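PDB 3KUV: fluoroacetyl-CoA thioesterase from Streptomyces cattleya, which hydrolyses fluoroacetyl-CoA to fluoroacetate and coenzyme A as a homodimer, conferring resistance to fluoroacetate while sparing acetyl-CoA. Local coordinates for residues F44-G47 with L48-A52; L125-F128 with N129-R133. The protein carries 1 engineered substitution. One frame throughout, in Å; residues are numbered along the deposited sequence.

Contact 1. Residues F44-G47 with L48-A52; sequences FMVG and LMEWA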
loop_
_atom_site.group_PDB
_atom_site.type_symbol
_atom_site.label_atom_id
_atom_site.label_comp_id
_atom_site.label_asym_id
_atom_site.label_seq_id
_atom_site.Cartn_x
_atom_site.Cartn_y
_atom_site.Cartn_z
ATOM N N PHE B 44 -3.840 -0.601 2.806
ATOM C CA PHE B 44 -4.746 0.488 3.143
ATOM C C PHE B 44 -3.990 1.683 3.740
ATOM O O PHE B 44 -4.388 2.843 3.504
ATOM C CB PHE B 44 -5.874 0.025 4.062
ATOM C CG PHE B 44 -6.954 -0.821 3.381
ATOM C CD1 PHE B 44 -7.652 -0.321 2.276
ATOM C CD2 PHE B 44 -7.329 -2.057 3.938
ATOM C CE1 PHE B 44 -8.708 -1.070 1.660
ATOM C CE2 PHE B 44 -8.335 -2.823 3.378
ATOM C CZ PHE B 44 -9.051 -2.336 2.257
ATOM N N MET B 45 -2.968 1.427 4.576
ATOM C CA MET B 45 -2.161 2.557 5.042
ATOM C C MET B 45 -1.473 3.286 3.910
ATOM O O MET B 45 -1.487 4.559 3.901
ATOM C CB MET B 45 -1.126 2.107 6.083
ATOM C CG MET B 45 -0.035 3.202 6.407
ATOM S SD MET B 45 -0.989 4.596 7.096
ATOM C CE MET B 45 -1.109 3.992 8.756
ATOM N N VAL B 46 -0.948 2.569 2.925
ATOM C CA VAL B 46 -0.352 3.223 1.754
ATOM C C VAL B 46 -1.412 4.113 1.097
ATOM O O VAL B 46 -1.147 5.316 0.797
ATOM C CB VAL B 46 0.232 2.174 0.829
ATOM C CG1 VAL B 46 0.629 2.823 -0.535
ATOM C CG2 VAL B 46 1.488 1.501 1.436
ATOM N N GLY B 47 -2.636 3.587 0.905
ATOM C CA GLY B 47 -3.658 4.397 0.212
ATOM C C GLY B 47 -4.025 5.632 1.052
ATOM O O GLY B 47 -4.413 6.674 0.490
ATOM N N LEU B 48 -4.046 5.503 2.382
ATOM C CA LEU B 48 -4.408 6.640 3.233
ATOM C C LEU B 48 -3.330 7.712 3.190
ATOM O O LEU B 48 -3.678 8.921 3.228
ATOM C CB LEU B 48 -4.532 6.120 4.704
ATOM C CG LEU B 48 -5.107 7.178 5.707
ATOM C CD1 LEU B 48 -6.614 7.477 5.403
ATOM C CD2 LEU B 48 -4.980 6.590 7.112
ATOM N N MET B 49 -2.064 7.283 3.150
ATOM C CA MET B 49 -0.970 8.299 2.989
ATOM C C MET B 49 -1.091 9.004 1.631
ATOM O O MET B 49 -0.951 10.226 1.522
ATOM C CB MET B 49 0.385 7.545 3.047
ATOM C CG MET B 49 0.597 7.167 4.504
ATOM S SD MET B 49 2.098 6.153 4.669
ATOM C CE MET B 49 2.472 6.365 6.485
ATOM N N GLU B 50 -1.408 8.271 0.571
ATOM C CA GLU B 50 -1.656 8.905 -0.719
ATOM C C GLU B 50 -2.786 9.913 -0.583
ATOM O O GLU B 50 -2.697 11.020 -1.105
ATOM C CB GLU B 50 -2.037 7.895 -1.833
ATOM C CG GLU B 50 -0.875 6.960 -2.167
ATOM C CD GLU B 50 -1.143 6.317 -3.539
ATOM O OE1 GLU B 50 -1.155 6.993 -4.607
ATOM O OE2 GLU B 50 -1.369 5.054 -3.612
ATOM N N TRP B 51 -3.895 9.489 0.014
ATOM C CA TRP B 51 -5.062 10.359 0.151
ATOM C C TRP B 51 -4.695 11.660 0.869
ATOM O O TRP B 51 -5.145 12.746 0.425
ATOM C CB TRP B 51 -6.125 9.542 0.912
ATOM C CG TRP B 51 -7.550 10.158 0.975
ATOM C CD1 TRP B 51 -7.978 11.399 0.479
ATOM C CD2 TRP B 51 -8.633 9.603 1.724
ATOM N NE1 TRP B 51 -9.346 11.581 0.836
ATOM C CE2 TRP B 51 -9.738 10.524 1.632
ATOM C CE3 TRP B 51 -8.769 8.431 2.514
ATOM C CZ2 TRP B 51 -10.955 10.271 2.287
ATOM C CZ3 TRP B 51 -9.995 8.183 3.184
ATOM C CH2 TRP B 51 -11.082 9.134 3.029
ATOM N N ALA B 52 -3.989 11.582 1.975
ATOM C CA ALA B 52 -3.525 12.783 2.658
ATOM C C ALA B 52 -2.786 13.696 1.690
ATOM O O ALA B 52 -3.058 14.899 1.710
ATOM C CB ALA B 52 -2.628 12.423 3.835
#
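Met-45 and Met-49, one helical turn apart, carry the side-chain part of this contact. In one of its two modelled conformers, the Met-45 side chain, bent at chi2 (62°) and again at chi3, folds across the straighter chain of Met-49, whose CE lies 3.9 Å from Met-45 SD. The pair faces strand 99-107, with Ala-106 against both methionines. Leu-48 packs on Val-86 and Val-88 of the adjoining strand 85-96, and its CD2 only grazes Met-45 SD at 4.5 Å.

Four i to i+4 backbone bonds join the successive turns. Leu-48 N donates to Phe-44 O, Met-49 N to Met-45 O at 2.9 Å, Glu-50 N to Val-46 O at 3.0 Å and Trp-51 N to Gly-47 O. The Phe-44 carbonyl also takes a hydrogen bond from Tyr-27 OH of the second subunit.

Polar ends leave the helix on other sides. Glu-50 packs its CG 3.4 Å from Val-46 O, while its carboxylate goes out to a salt bridge from OE1 to NH1 of Arg-120, a residue of the substrate-binding site. A chi1 of -170° swings the Trp-51 indole away from the preceding turn, and NE1 bonds Glu-32 of the second subunit. Helix 42-57 is the central helix of the hot dog fold, lying against the curved antiparallel sheet and supplying the active-site residue Glu-50 and part of the substrate-binding site.

Contact 2. Residues L125-F128 with N129-R133; sequences LEKF and NAKVR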
loop_
_atom_site.group_PDB
_atom_site.type_symbol
_atom_site.label_atom_id
_atom_site.label_comp_id
_atom_site.label_asym_id
_atom_site.label_seq_id
_atom_site.Cartn_x
_atom_site.Cartn_y
_atom_site.Cartn_z
ATOM N N LEU B 125 -5.676 14.371 -16.268
ATOM C CA LEU B 125 -6.570 13.206 -16.116
ATOM C C LEU B 125 -7.103 12.616 -17.444
ATOM O O LEU B 125 -7.050 11.383 -17.635
ATOM C CB LEU B 125 -7.795 13.500 -15.147
ATOM C CG LEU B 125 -7.248 13.696 -13.723
ATOM C CD1 LEU B 125 -8.388 14.290 -12.869
ATOM C CD2 LEU B 125 -6.721 12.423 -13.092
ATOM N N GLU B 126 -7.629 13.492 -18.310
ATOM C CA GLU B 126 -8.201 12.960 -19.566
ATOM C C GLU B 126 -7.185 12.321 -20.468
ATOM O O GLU B 126 -7.433 11.243 -21.034
ATOM C CB GLU B 126 -8.917 14.105 -20.334
ATOM C CG GLU B 126 -10.308 14.513 -19.805
ATOM C CD GLU B 126 -10.915 15.781 -20.526
ATOM O OE1 GLU B 126 -11.949 16.323 -19.979
ATOM O OE2 GLU B 126 -10.367 16.215 -21.617
ATOM N N LYS B 127 -6.003 12.928 -20.595
ATOM C CA LYS B 127 -4.955 12.380 -21.419
ATOM C C LYS B 127 -4.519 11.036 -20.873
ATOM O O LYS B 127 -4.372 10.031 -21.602
ATOM C CB LYS B 127 -3.750 13.349 -21.458
ATOM C CG LYS B 127 -2.645 12.861 -22.365
ATOM C CD LYS B 127 -1.518 13.900 -22.614
ATOM C CE LYS B 127 -0.680 14.203 -21.465
ATOM N NZ LYS B 127 0.178 15.385 -21.841
ATOM N N PHE B 128 -4.321 10.994 -19.534
ATOM C CA PHE B 128 -3.891 9.756 -18.923
ATOM C C PHE B 128 -4.953 8.658 -19.056
ATOM O O PHE B 128 -4.629 7.530 -19.406
ATOM C CB PHE B 128 -3.532 10.040 -17.407
ATOM C CG PHE B 128 -3.202 8.766 -16.615
ATOM C CD1 PHE B 128 -1.963 8.127 -16.735
ATOM C CD2 PHE B 128 -4.182 8.220 -15.836
ATOM C CE1 PHE B 128 -1.716 7.008 -16.045
ATOM C CE2 PHE B 128 -3.891 7.024 -15.068
ATOM C CZ PHE B 128 -2.669 6.493 -15.193
ATOM N N ASN B 129 -6.211 9.011 -18.759
ATOM C CA ASN B 129 -7.281 8.035 -18.946
ATOM C C ASN B 129 -7.325 7.458 -20.395
ATOM O O ASN B 129 -7.491 6.220 -20.566
ATOM C CB ASN B 129 -8.567 8.767 -18.669
ATOM C CG ASN B 129 -8.723 9.000 -17.250
ATOM O OD1 ASN B 129 -8.277 8.147 -16.494
ATOM N ND2 ASN B 129 -9.362 10.091 -16.840
ATOM N N ALA B 130 -7.156 8.345 -21.373
ATOM C CA ALA B 130 -7.216 7.838 -22.770
ATOM C C ALA B 130 -6.060 6.914 -23.071
ATOM O O ALA B 130 -6.225 5.917 -23.791
ATOM C CB ALA B 130 -7.225 8.985 -23.711
ATOM N N LYS B 131 -4.853 7.169 -22.520
ATOM C CA LYS B 131 -3.693 6.295 -22.701
ATOM C C LYS B 131 -3.864 4.989 -22.006
ATOM O O LYS B 131 -3.516 3.969 -22.548
ATOM C CB LYS B 131 -2.419 6.958 -22.145
ATOM C CG LYS B 131 -2.033 8.069 -23.015
ATOM C CD LYS B 131 -0.652 8.552 -22.385
ATOM C CE LYS B 131 -0.246 9.750 -23.048
ATOM N NZ LYS B 131 0.917 10.297 -22.214
ATOM N N VAL B 132 -4.445 5.001 -20.780
ATOM C CA VAL B 132 -4.737 3.758 -19.995
ATOM C C VAL B 132 -5.618 2.843 -20.757
ATOM O O VAL B 132 -5.256 1.626 -20.863
ATOM C CB VAL B 132 -5.485 4.115 -18.616
ATOM C CG1 VAL B 132 -6.181 2.833 -17.922
ATOM C CG2 VAL B 132 -4.471 4.665 -17.735
ATOM N N ARG B 133 -6.689 3.438 -21.311
ATOM C CA ARG B 133 -7.798 2.722 -22.008
ATOM C C ARG B 133 -7.175 1.982 -23.190
ATOM O O ARG B 133 -7.712 0.931 -23.641
ATOM C CB ARG B 133 -8.903 3.709 -22.545
#
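Asn-129 N bonds Leu-125 O at 2.8 Å, in the first of four successive i to i+4 backbone bonds that make this the opening of the C-terminal alpha-helix, 125-135, which follows directly on the last strand of the hot dog sheet. Ala-130 N reaches Glu-126 O, Lys-131 N reaches Lys-127 O at 3.0 Å, and Val-132 N closes on Phe-128 O. Ahead of them, Lys-127 N is taken up by His-124 ND1, which ties the first turn back to the end of the strand.

The two lysines run side by side and point the same way. Lys-131 is extended, whereas Lys-127 is bent at chi3 (69°), and its CG meets Lys-131 CE at 4.0 Å. Their NZ atoms stay 5.2 Å apart, so the like charges lie near each other on an exposed flank while the aliphatic parts touch.

On another side the helix turns to the second subunit, where Leu-125 packs on Phe-36, Phe-128 on Ala-79 and Val-132 on Val-39. The Phe-128 ring is laid alongside the next turn by a trans first torsion (chi1 174°). There Val-132 supplies a CH-pi contact: CG2 sits over one ring face, 3.8 Å from the centroid and 21° off the normal, displaced toward the rim, with CE2 and CZ its nearest ring atoms, each at 3.6 Å.

How the contacts relate
The two contacts illustrate how the same i to i+4 pattern serves different settings. Contact 1 lies close to the centre of the folded chain, its own centre about 2 Å away, whereas the centre of contact 2 is about 21 Å out, on a helix that projects from the sheet. Their centres are about 23 Å apart, and their nearest atoms about 11 Å. Both helices meet the second subunit. Only contact 1 contains an active-site residue, Glu-50, with further residues of the substrate-binding site: at closest approach the Glu-50 side chain is about 3 Å from a bound acetate. In contact 2, the Phe-128 side chain comes within about 5 Å of an acetate, yet only within about 10 Å of Gly-69 of the substrate site.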